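Local atomic coordinates of 16S rRNA processing protein (Pseudomonas aeruginosa, PDB entry 2F1L), a protein that probably acts as an accessory factor in the final step of 30S ribosomal subunit assembly and is needed for efficient processing of 16S rRNA. Residues A[33-38]-A[78-83]; A[41-46]-A[162-167]; A[121-126]-A[179-184]. One frame throughout, in Å; residues are numbered along the deposited sequence.

In the fold
Interactions 1 and 3 each join two strands within one domain, interaction 1 in the N-terminal domain and interaction 3 in the PRC barrel domain, and their centres lie about 27 Å apart on opposite sides of the chain's centre. Interaction 2 joins the two domains: the loop that follows the strand of interaction 1 meets the turn after strand 160-163, which belongs to the same sheet as interaction 3. Backbone hydrogen bonds hold interactions 1 (antiparallel) and 3 (parallel), whereas interaction 2, buried near the chain's centre, has none across it and depends on close packing. Interaction 1 is also buried; interaction 3 is only partly so. Interactions 2 and 3 touch where Pro-163 packs on Trp-183.

Interaction 1 (A[33-38]-A[78-83]); sequences RGEVKV and AAKLKG
Val-36 and Ala-79 form an antiparallel hydrogen-bonded pair, and their main chains supply both direct hydrogen bonds of the contact. Val-36 N donates to Ala-79 O at 2.9 Å, and Ala-79 N returns a bond of similar length to Val-36 O. Two CA-H...O contacts flank the pair, from Glu-35 CA to Ala-79 O and from Ala-78 CA to Val-36 O, each 3.2 Å.

The apolar part lies on the face that carries Val-36 and Ala-79. A chi1 of -67° leaves Val-36 CG2 between the backbone N and the carbonyl carbon, and this branch meets the small Ala-79 CB at 4.0 Å; Val-38 CG2 reaches the same methyl. An alanine here lets two branched residues close in, while Ile-26 of strand 20-27 packs against both valines.

Glu-35 and Lys-80, both partly exposed, cross at about a right angle. The extended glutamate brings its CG 3.8 Å from Lys-80 CD, so the meeting is between methylenes. The lysine's charge finds its partner in Asp-85, with a salt bridge from NZ.

One water extends the pairing past Val-36 and Ala-79, donating to Gly-34 O at 2.7 Å and accepting from Leu-81 N. A separate water bridges the side-chain OE1 of Glu-35 and, weakly, Ala-78 O. Glycine suits position 34 because at its backbone angles a CB would be jammed against the carbonyl O of Arg-33. The antiparallel pairing of strands 35-40 and 76-81 helps close the beta barrel of the RimM N-terminal domain.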
loop_
_atom_site.group_PDB
_atom_site.type_symbol
_atom_site.label_atom_id
_atom_site.label_comp_id
_atom_site.label_asym_id
_atom_site.label_seq_id
_atom_site.Cartn_x
_atom_site.Cartn_y
_atom_site.Cartn_z
ATOM N N ARG A 33 -29.126 10.916 -5.547
ATOM C CA ARG A 33 -29.647 10.510 -6.838
ATOM C C ARG A 33 -29.352 9.024 -7.105
ATOM O O ARG A 33 -29.520 8.526 -8.234
ATOM C CB ARG A 33 -29.054 11.422 -7.913
ATOM C CG ARG A 33 -29.533 12.888 -7.755
ATOM C CD ARG A 33 -28.925 13.811 -8.829
ATOM N NE ARG A 33 -29.479 15.176 -8.860
ATOM C CZ ARG A 33 -30.773 15.499 -9.063
ATOM N NH1 ARG A 33 -31.719 14.573 -9.226
ATOM N NH2 ARG A 33 -31.149 16.778 -9.069
ATOM N N GLY A 34 -28.896 8.336 -6.052
ATOM C CA GLY A 34 -28.747 6.897 -6.065
ATOM C C GLY A 34 -27.359 6.321 -6.249
ATOM O O GLY A 34 -27.211 5.094 -6.331
ATOM N N GLU A 35 -26.345 7.178 -6.317
ATOM C CA GLU A 35 -24.971 6.667 -6.353
ATOM C C GLU A 35 -24.622 6.062 -5.010
ATOM O O GLU A 35 -25.225 6.400 -3.964
ATOM C CB GLU A 35 -23.965 7.747 -6.748
ATOM C CG GLU A 35 -24.173 8.196 -8.225
ATOM C CD GLU A 35 -23.194 9.261 -8.732
ATOM O OE1 GLU A 35 -22.215 9.607 -8.037
ATOM O OE2 GLU A 35 -23.391 9.739 -9.859
ATOM N N VAL A 36 -23.643 5.155 -5.053
ATOM C CA VAL A 36 -23.138 4.521 -3.854
ATOM C C VAL A 36 -21.652 4.881 -3.631
ATOM O O VAL A 36 -20.910 5.244 -4.565
ATOM C CB VAL A 36 -23.307 2.992 -3.918
ATOM C CG1 VAL A 36 -24.774 2.596 -3.894
ATOM C CG2 VAL A 36 -22.650 2.398 -5.160
ATOM N N LYS A 37 -21.228 4.770 -2.379
ATOM C CA LYS A 37 -19.864 5.023 -1.988
ATOM C C LYS A 37 -19.200 3.653 -1.839
ATOM O O LYS A 37 -19.762 2.724 -1.281
ATOM C CB LYS A 37 -19.845 5.793 -0.690
ATOM C CG LYS A 37 -18.505 6.389 -0.304
ATOM C CD LYS A 37 -18.395 6.490 1.203
ATOM C CE LYS A 37 -17.743 7.775 1.719
ATOM N NZ LYS A 37 -17.322 7.480 3.120
ATOM N N VAL A 38 -18.007 3.562 -2.388
ATOM C CA VAL A 38 -17.346 2.309 -2.671
ATOM C C VAL A 38 -15.882 2.451 -2.290
ATOM O O VAL A 38 -15.237 3.431 -2.648
ATOM C CB VAL A 38 -17.486 1.983 -4.181
ATOM C CG1 VAL A 38 -16.506 0.950 -4.615
ATOM C CG2 VAL A 38 -18.899 1.478 -4.466
ATOM N N ALA A 78 -17.355 7.054 -5.998
ATOM C CA ALA A 78 -18.818 7.076 -6.177
ATOM C C ALA A 78 -19.165 6.382 -7.489
ATOM O O ALA A 78 -18.550 6.621 -8.533
ATOM C CB ALA A 78 -19.365 8.504 -6.171
ATOM N N ALA A 79 -20.165 5.529 -7.422
ATOM C CA ALA A 79 -20.517 4.670 -8.525
ATOM C C ALA A 79 -22.011 4.769 -8.778
ATOM O O ALA A 79 -22.783 4.784 -7.828
ATOM C CB ALA A 79 -20.163 3.268 -8.178
ATOM N N LYS A 80 -22.381 4.864 -10.056
ATOM C CA LYS A 80 -23.761 4.871 -10.492
ATOM C C LYS A 80 -24.046 3.510 -11.095
ATOM O O LYS A 80 -23.413 3.124 -12.072
ATOM C CB LYS A 80 -24.002 5.987 -11.525
ATOM C CG LYS A 80 -25.468 6.139 -12.036
ATOM C CD LYS A 80 -26.407 6.755 -10.978
ATOM C CE LYS A 80 -27.896 6.824 -11.419
ATOM N NZ LYS A 80 -28.330 5.528 -11.976
ATOM N N LEU A 81 -24.992 2.786 -10.498
ATOM C CA LEU A 81 -25.409 1.469 -10.991
ATOM C C LEU A 81 -26.719 1.572 -11.772
ATOM O O LEU A 81 -27.598 2.385 -11.454
ATOM C CB LEU A 81 -25.560 0.481 -9.844
ATOM C CG LEU A 81 -24.386 0.423 -8.860
ATOM C CD1 LEU A 81 -24.688 -0.608 -7.818
ATOM C CD2 LEU A 81 -23.088 0.110 -9.559
ATOM N N LYS A 82 -26.851 0.724 -12.793
ATOM C CA LYS A 82 -27.966 0.840 -13.718
ATOM C C LYS A 82 -29.235 0.580 -12.950
ATOM O O LYS A 82 -29.310 -0.368 -12.194
ATOM C CB LYS A 82 -27.837 -0.122 -14.905
ATOM C CG LYS A 82 -28.896 0.126 -15.953
ATOM C CD LYS A 82 -28.653 -0.626 -17.240
ATOM C CE LYS A 82 -29.832 -0.426 -18.153
ATOM N NZ LYS A 82 -29.938 -1.534 -19.136
ATOM N N GLY A 83 -30.204 1.472 -13.115
ATOM C CA GLY A 83 -31.515 1.334 -12.485
ATOM C C GLY A 83 -31.572 1.574 -10.985
ATOM O O GLY A 83 -32.584 1.267 -10.355
HETATM O O HOH W 1 -26.843 4.261 -8.848
HETATM O O HOH W 2 -20.050 9.262 -10.011
#

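Interaction 2 (A[41-46]-A[162-167])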
loop_
_atom_site.group_PDB
_atom_site.type_symbol
_atom_site.label_atom_id
_atom_site.label_comp_id
_atom_site.label_asym_id
_atom_site.label_seq_id
_atom_site.Cartn_x
_atom_site.Cartn_y
_atom_site.Cartn_z
ATOM N N PHE A 41 -10.326 -1.954 -4.092
ATOM C CA PHE A 41 -9.174 -2.782 -3.721
ATOM C C PHE A 41 -8.216 -3.050 -4.895
ATOM O O PHE A 41 -7.283 -3.917 -4.821
ATOM C CB PHE A 41 -9.679 -4.119 -3.125
ATOM C CG PHE A 41 -10.654 -3.953 -1.977
ATOM C CD1 PHE A 41 -10.495 -2.924 -1.051
ATOM C CD2 PHE A 41 -11.694 -4.852 -1.794
ATOM C CE1 PHE A 41 -11.401 -2.753 -0.010
ATOM C CE2 PHE A 41 -12.618 -4.693 -0.751
ATOM C CZ PHE A 41 -12.459 -3.652 0.144
ATOM N N THR A 42 -8.445 -2.324 -5.973
ATOM C CA THR A 42 -7.698 -2.496 -7.207
ATOM C C THR A 42 -6.427 -1.629 -7.203
ATOM O O THR A 42 -6.307 -0.687 -6.438
ATOM C CB THR A 42 -8.550 -2.113 -8.436
ATOM O OG1 THR A 42 -8.921 -0.710 -8.385
ATOM C CG2 THR A 42 -9.816 -2.946 -8.464
ATOM N N ASP A 43 -5.475 -2.011 -8.052
ATOM C CA ASP A 43 -4.280 -1.246 -8.280
ATOM C C ASP A 43 -4.234 -1.008 -9.771
ATOM O O ASP A 43 -4.248 -1.946 -10.516
ATOM C CB ASP A 43 -3.068 -2.069 -7.873
ATOM C CG ASP A 43 -1.798 -1.304 -7.991
ATOM O OD1 ASP A 43 -1.859 -0.099 -8.361
ATOM O OD2 ASP A 43 -0.742 -1.919 -7.698
ATOM N N PRO A 44 -4.274 0.260 -10.222
ATOM C CA PRO A 44 -4.477 1.559 -9.622
ATOM C C PRO A 44 -5.809 1.618 -8.916
ATOM O O PRO A 44 -6.716 0.837 -9.252
ATOM C CB PRO A 44 -4.583 2.474 -10.841
ATOM C CG PRO A 44 -3.828 1.805 -11.891
ATOM C CD PRO A 44 -4.098 0.380 -11.678
ATOM N N LEU A 45 -5.974 2.584 -8.009
ATOM C CA LEU A 45 -7.246 2.698 -7.311
ATOM C C LEU A 45 -8.461 2.756 -8.249
ATOM O O LEU A 45 -9.533 2.233 -7.916
ATOM C CB LEU A 45 -7.261 3.923 -6.411
ATOM C CG LEU A 45 -8.311 3.969 -5.290
ATOM C CD1 LEU A 45 -8.133 2.837 -4.341
ATOM C CD2 LEU A 45 -8.173 5.283 -4.541
ATOM N N ASP A 46 -8.320 3.393 -9.409
ATOM C CA ASP A 46 -9.511 3.702 -10.213
ATOM C C ASP A 46 -9.871 2.592 -11.169
ATOM O O ASP A 46 -10.810 2.696 -11.907
ATOM C CB ASP A 46 -9.362 5.033 -10.965
ATOM C CG ASP A 46 -8.350 4.974 -12.059
ATOM O OD1 ASP A 46 -7.760 3.894 -12.250
ATOM O OD2 ASP A 46 -8.119 6.026 -12.701
ATOM N N LEU A 162 8.219 4.946 -4.507
ATOM C CA LEU A 162 6.796 4.839 -4.231
ATOM C C LEU A 162 6.379 3.403 -4.409
ATOM O O LEU A 162 6.852 2.736 -5.293
ATOM C CB LEU A 162 5.998 5.742 -5.143
ATOM C CG LEU A 162 5.888 7.214 -4.740
ATOM C CD1 LEU A 162 7.223 7.873 -4.614
ATOM C CD2 LEU A 162 5.039 7.944 -5.788
ATOM N N PRO A 163 5.497 2.919 -3.544
ATOM C CA PRO A 163 4.972 1.558 -3.674
ATOM C C PRO A 163 3.945 1.476 -4.790
ATOM O O PRO A 163 3.098 2.376 -4.939
ATOM C CB PRO A 163 4.314 1.329 -2.326
ATOM C CG PRO A 163 3.824 2.688 -1.936
ATOM C CD PRO A 163 4.900 3.646 -2.409
ATOM N N TYR A 164 4.029 0.432 -5.598
ATOM C CA TYR A 164 3.047 0.235 -6.674
ATOM C C TYR A 164 1.868 -0.503 -6.057
ATOM O O TYR A 164 1.793 -1.738 -6.086
ATOM C CB TYR A 164 3.637 -0.565 -7.859
ATOM C CG TYR A 164 2.655 -0.709 -8.993
ATOM C CD1 TYR A 164 2.429 0.320 -9.883
ATOM C CD2 TYR A 164 1.905 -1.857 -9.136
ATOM C CE1 TYR A 164 1.498 0.205 -10.910
ATOM C CE2 TYR A 164 0.974 -1.978 -10.128
ATOM C CZ TYR A 164 0.773 -0.945 -11.025
ATOM O OH TYR A 164 -0.172 -1.103 -12.030
ATOM N N THR A 165 0.995 0.267 -5.435
ATOM C CA THR A 165 -0.260 -0.224 -4.863
ATOM C C THR A 165 -1.313 0.858 -5.082
ATOM O O THR A 165 -0.973 2.017 -5.326
ATOM C CB THR A 165 -0.167 -0.389 -3.356
ATOM O OG1 THR A 165 0.036 0.900 -2.744
ATOM C CG2 THR A 165 0.975 -1.297 -2.990
ATOM N N GLY A 166 -2.573 0.488 -4.935
ATOM C CA GLY A 166 -3.695 1.412 -5.104
ATOM C C GLY A 166 -3.837 2.463 -4.009
ATOM O O GLY A 166 -4.468 3.493 -4.230
ATOM N N GLN A 167 -3.277 2.215 -2.824
ATOM C CA GLN A 167 -3.253 3.246 -1.830
ATOM C C GLN A 167 -2.429 4.411 -2.336
ATOM O O GLN A 167 -2.619 5.580 -1.885
ATOM C CB GLN A 167 -2.666 2.711 -0.511
ATOM C CG GLN A 167 -2.751 3.712 0.634
ATOM C CD GLN A 167 -2.355 3.158 1.989
ATOM O OE1 GLN A 167 -2.294 3.916 2.949
ATOM N NE2 GLN A 167 -2.106 1.855 2.087
#
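Asp-43 and Gly-166 have the nearest CA atoms across this contact, 4.2 Å apart, and together with Tyr-164 they bury most of its surface. The segments meet by van der Waals contact, with no hydrogen bond between them.

Asp-43 reaches across because a chi1 of -176° swings its carboxylate away from its own backbone N and out beside the turn around Tyr-164. OD1 sits over one face of the tyrosine ring, 3.8 Å above its plane and offset toward the rim, with the carboxylate tilted 41° against the ring. OD2 comes closer, 3.0 Å from Tyr-164 CE2. It also nears Tyr-164 O, an acceptor to which it makes no hydrogen bond; with two conformers modelled for the aspartate, these close approaches are doubtful.

Tyr-164 is the centre of an inverse gamma turn, closed by a weak bond from Thr-165 N to Pro-163 O. The turn bends the chain out of strand 160-163; the tyrosine side chain also touches Tyr-113 and Met-146.

Gly-166 presents only backbone to the loop. Its CA lies 3.6 Å from Thr-42 O, an approach possible because nothing projects from the glycine on that side. Leu-45 CB lies 3.6 Å from Gly-166 O. The loop is held in shape by Thr-42 OG1, which donates to Pro-44 O at 2.8 Å beyond the cis peptide bond preceding Pro-44.

Phe-41 packs on Val-145 of the second subunit. The contact is thus part of the junction between the RimM N-terminal domain and the PRC barrel domain, close to the subunit interface.

Interaction 3 (A[121-126]-A[179-184]); sequences LKVIDQ and MRVDWD
Ile-124 straddles Arg-180, using both its backbone polar atoms on the residues either side of it. Ile-124 N donates to Met-179 O at 2.9 Å, while Ile-124 O accepts from Val-181 N at the same length. One step earlier, Met-179 N, of a selenomethionine, gives its hydrogen to Lys-122 O at 2.8 Å. The pairing ends at Gln-126 N, 3.1 Å from Val-181 O but too badly angled to count as a bond. The backbone polar groups of the alternate residues serve the outer neighbours: Val-123 bonds to strand 130-138, and Arg-180 to Leu-170 of strand 169-173.

This is a parallel pairing within a largely antiparallel sheet. It sets the first strand of the PRC barrel domain, 122-125, beside the last, 178-181, the axes of the two short segments 33° apart.

Arg-180 adds a side-chain bond. With CG anti to the backbone N (chi1 169°), bends at the next two torsions fold the chain back, and NH1 donates to Asp-125 O at 2.6 Å. The bond is bent (N-H...O 135°): NH1 is tilted from the carbonyl plane, though the oxygen stays near the guanidinium plane. Arginine suits this place, being long enough to return to the neighbouring strand.

Asp-125 has both carboxylate oxygens bonded elsewhere, OD2 to Gln-129 NE2, and Asp-182 OD2 forms a salt bridge with Lys-75 NZ. Asp-182 OD1 faces Gln-126 OE1 at 3.5 Å, two acceptors with no bond between them. On the sheet face opposite the arginine, Val-123 CG1 meets Val-181 CG2 at 3.8 Å, and Ile-172 packs on Leu-121 and Met-179.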
loop_
_atom_site.group_PDB
_atom_site.type_symbol
_atom_site.label_atom_id
_atom_site.label_comp_id
_atom_site.label_asym_id
_atom_site.label_seq_id
_atom_site.Cartn_x
_atom_site.Cartn_y
_atom_site.Cartn_z
ATOM N N LEU A 121 6.810 7.450 -17.356
ATOM C CA LEU A 121 5.583 8.148 -16.974
ATOM C C LEU A 121 5.897 9.256 -16.003
ATOM O O LEU A 121 6.737 9.087 -15.091
ATOM C CB LEU A 121 4.589 7.208 -16.329
ATOM C CG LEU A 121 3.906 6.173 -17.224
ATOM C CD1 LEU A 121 2.962 5.358 -16.401
ATOM C CD2 LEU A 121 3.174 6.852 -18.333
ATOM N N LYS A 122 5.235 10.393 -16.215
ATOM C CA LYS A 122 5.313 11.519 -15.307
ATOM C C LYS A 122 4.474 11.171 -14.085
ATOM O O LYS A 122 3.363 10.680 -14.206
ATOM C CB LYS A 122 4.782 12.784 -15.974
ATOM C CG LYS A 122 5.578 13.266 -17.200
ATOM C CD LYS A 122 4.685 14.170 -18.130
ATOM C CE LYS A 122 4.971 14.066 -19.676
ATOM N NZ LYS A 122 3.650 13.916 -20.447
ATOM N N VAL A 123 5.001 11.437 -12.906
ATOM C CA VAL A 123 4.337 11.111 -11.646
ATOM C C VAL A 123 3.884 12.403 -10.975
ATOM O O VAL A 123 4.679 13.248 -10.666
ATOM C CB VAL A 123 5.317 10.371 -10.733
ATOM C CG1 VAL A 123 4.747 10.203 -9.302
ATOM C CG2 VAL A 123 5.677 9.045 -11.363
ATOM N N ILE A 124 2.594 12.543 -10.755
ATOM C CA ILE A 124 1.995 13.781 -10.278
ATOM C C ILE A 124 1.079 13.501 -9.095
ATOM O O ILE A 124 0.228 12.619 -9.201
ATOM C CB ILE A 124 1.191 14.404 -11.391
ATOM C CG1 ILE A 124 2.118 14.720 -12.587
ATOM C CG2 ILE A 124 0.490 15.678 -10.911
ATOM C CD1 ILE A 124 1.378 14.854 -13.857
ATOM N N ASP A 125 1.269 14.242 -7.995
ATOM C CA ASP A 125 0.617 13.968 -6.715
ATOM C C ASP A 125 -0.751 14.593 -6.658
ATOM O O ASP A 125 -1.093 15.339 -7.537
ATOM C CB ASP A 125 1.496 14.403 -5.493
ATOM C CG ASP A 125 1.681 15.898 -5.375
ATOM O OD1 ASP A 125 0.913 16.631 -5.991
ATOM O OD2 ASP A 125 2.597 16.352 -4.648
ATOM N N GLN A 126 -1.520 14.311 -5.596
ATOM C CA GLN A 126 -2.894 14.784 -5.618
ATOM C C GLN A 126 -3.000 16.301 -5.677
ATOM O O GLN A 126 -3.992 16.766 -6.190
ATOM C CB GLN A 126 -3.795 14.104 -4.566
ATOM C CG GLN A 126 -4.586 12.920 -5.175
ATOM C CD GLN A 126 -5.633 12.386 -4.244
ATOM O OE1 GLN A 126 -5.342 12.082 -3.076
ATOM N NE2 GLN A 126 -6.879 12.273 -4.745
HETATM N N MSE A 179 0.772 9.685 -14.601
HETATM C CA MSE A 179 0.279 8.894 -13.508
HETATM C C MSE A 179 -0.095 9.803 -12.344
HETATM O O MSE A 179 0.629 10.758 -12.013
HETATM C CB MSE A 179 1.334 7.922 -13.073
HETATM C CG MSE A 179 0.839 7.054 -12.001
HETATM SE SE MSE A 179 2.304 6.066 -11.116
HETATM C CE MSE A 179 2.440 4.354 -12.256
ATOM N N ARG A 180 -1.259 9.543 -11.749
ATOM C CA ARG A 180 -1.678 10.319 -10.604
ATOM C C ARG A 180 -1.499 9.434 -9.380
ATOM O O ARG A 180 -1.946 8.276 -9.385
ATOM C CB ARG A 180 -3.096 10.746 -10.752
ATOM C CG ARG A 180 -3.708 11.328 -9.525
ATOM C CD ARG A 180 -3.278 12.742 -9.266
ATOM N NE ARG A 180 -3.984 13.667 -10.138
ATOM C CZ ARG A 180 -3.731 14.972 -10.233
ATOM N NH1 ARG A 180 -2.807 15.535 -9.484
ATOM N NH2 ARG A 180 -4.424 15.720 -11.086
ATOM N N VAL A 181 -0.844 10.006 -8.350
ATOM C CA VAL A 181 -0.506 9.304 -7.123
ATOM C C VAL A 181 -0.906 10.090 -5.921
ATOM O O VAL A 181 -1.104 11.308 -5.992
ATOM C CB VAL A 181 0.985 8.982 -6.989
ATOM C CG1 VAL A 181 1.432 8.155 -8.197
ATOM C CG2 VAL A 181 1.803 10.247 -6.861
ATOM N N ASP A 182 -1.091 9.354 -4.824
ATOM C CA ASP A 182 -1.289 9.950 -3.533
ATOM C C ASP A 182 -0.059 9.621 -2.757
ATOM O O ASP A 182 0.208 8.453 -2.469
ATOM C CB ASP A 182 -2.530 9.390 -2.841
ATOM C CG ASP A 182 -2.825 10.086 -1.537
ATOM O OD1 ASP A 182 -2.437 11.260 -1.356
ATOM O OD2 ASP A 182 -3.516 9.471 -0.715
ATOM N N TRP A 183 0.716 10.652 -2.496
ATOM C CA TRP A 183 2.023 10.527 -1.873
ATOM C C TRP A 183 2.433 11.873 -1.294
ATOM O O TRP A 183 2.197 12.907 -1.892
ATOM C CB TRP A 183 3.084 10.041 -2.873
ATOM C CG TRP A 183 4.304 9.503 -2.179
ATOM C CD1 TRP A 183 5.514 10.098 -2.080
ATOM C CD2 TRP A 183 4.393 8.281 -1.436
ATOM N NE1 TRP A 183 6.361 9.312 -1.350
ATOM C CE2 TRP A 183 5.684 8.200 -0.930
ATOM C CE3 TRP A 183 3.495 7.239 -1.167
ATOM C CZ2 TRP A 183 6.115 7.131 -0.181
ATOM C CZ3 TRP A 183 3.914 6.186 -0.440
ATOM C CH2 TRP A 183 5.223 6.125 0.049
ATOM N N ASP A 184 3.040 11.838 -0.116
ATOM C CA ASP A 184 3.500 13.036 0.547
ATOM C C ASP A 184 4.901 13.348 -0.001
ATOM O O ASP A 184 5.841 12.554 0.134
ATOM C CB ASP A 184 3.503 12.771 2.042
ATOM C CG ASP A 184 4.081 13.884 2.829
ATOM O OD1 ASP A 184 4.654 14.820 2.225
ATOM O OD2 ASP A 184 3.978 13.807 4.069
#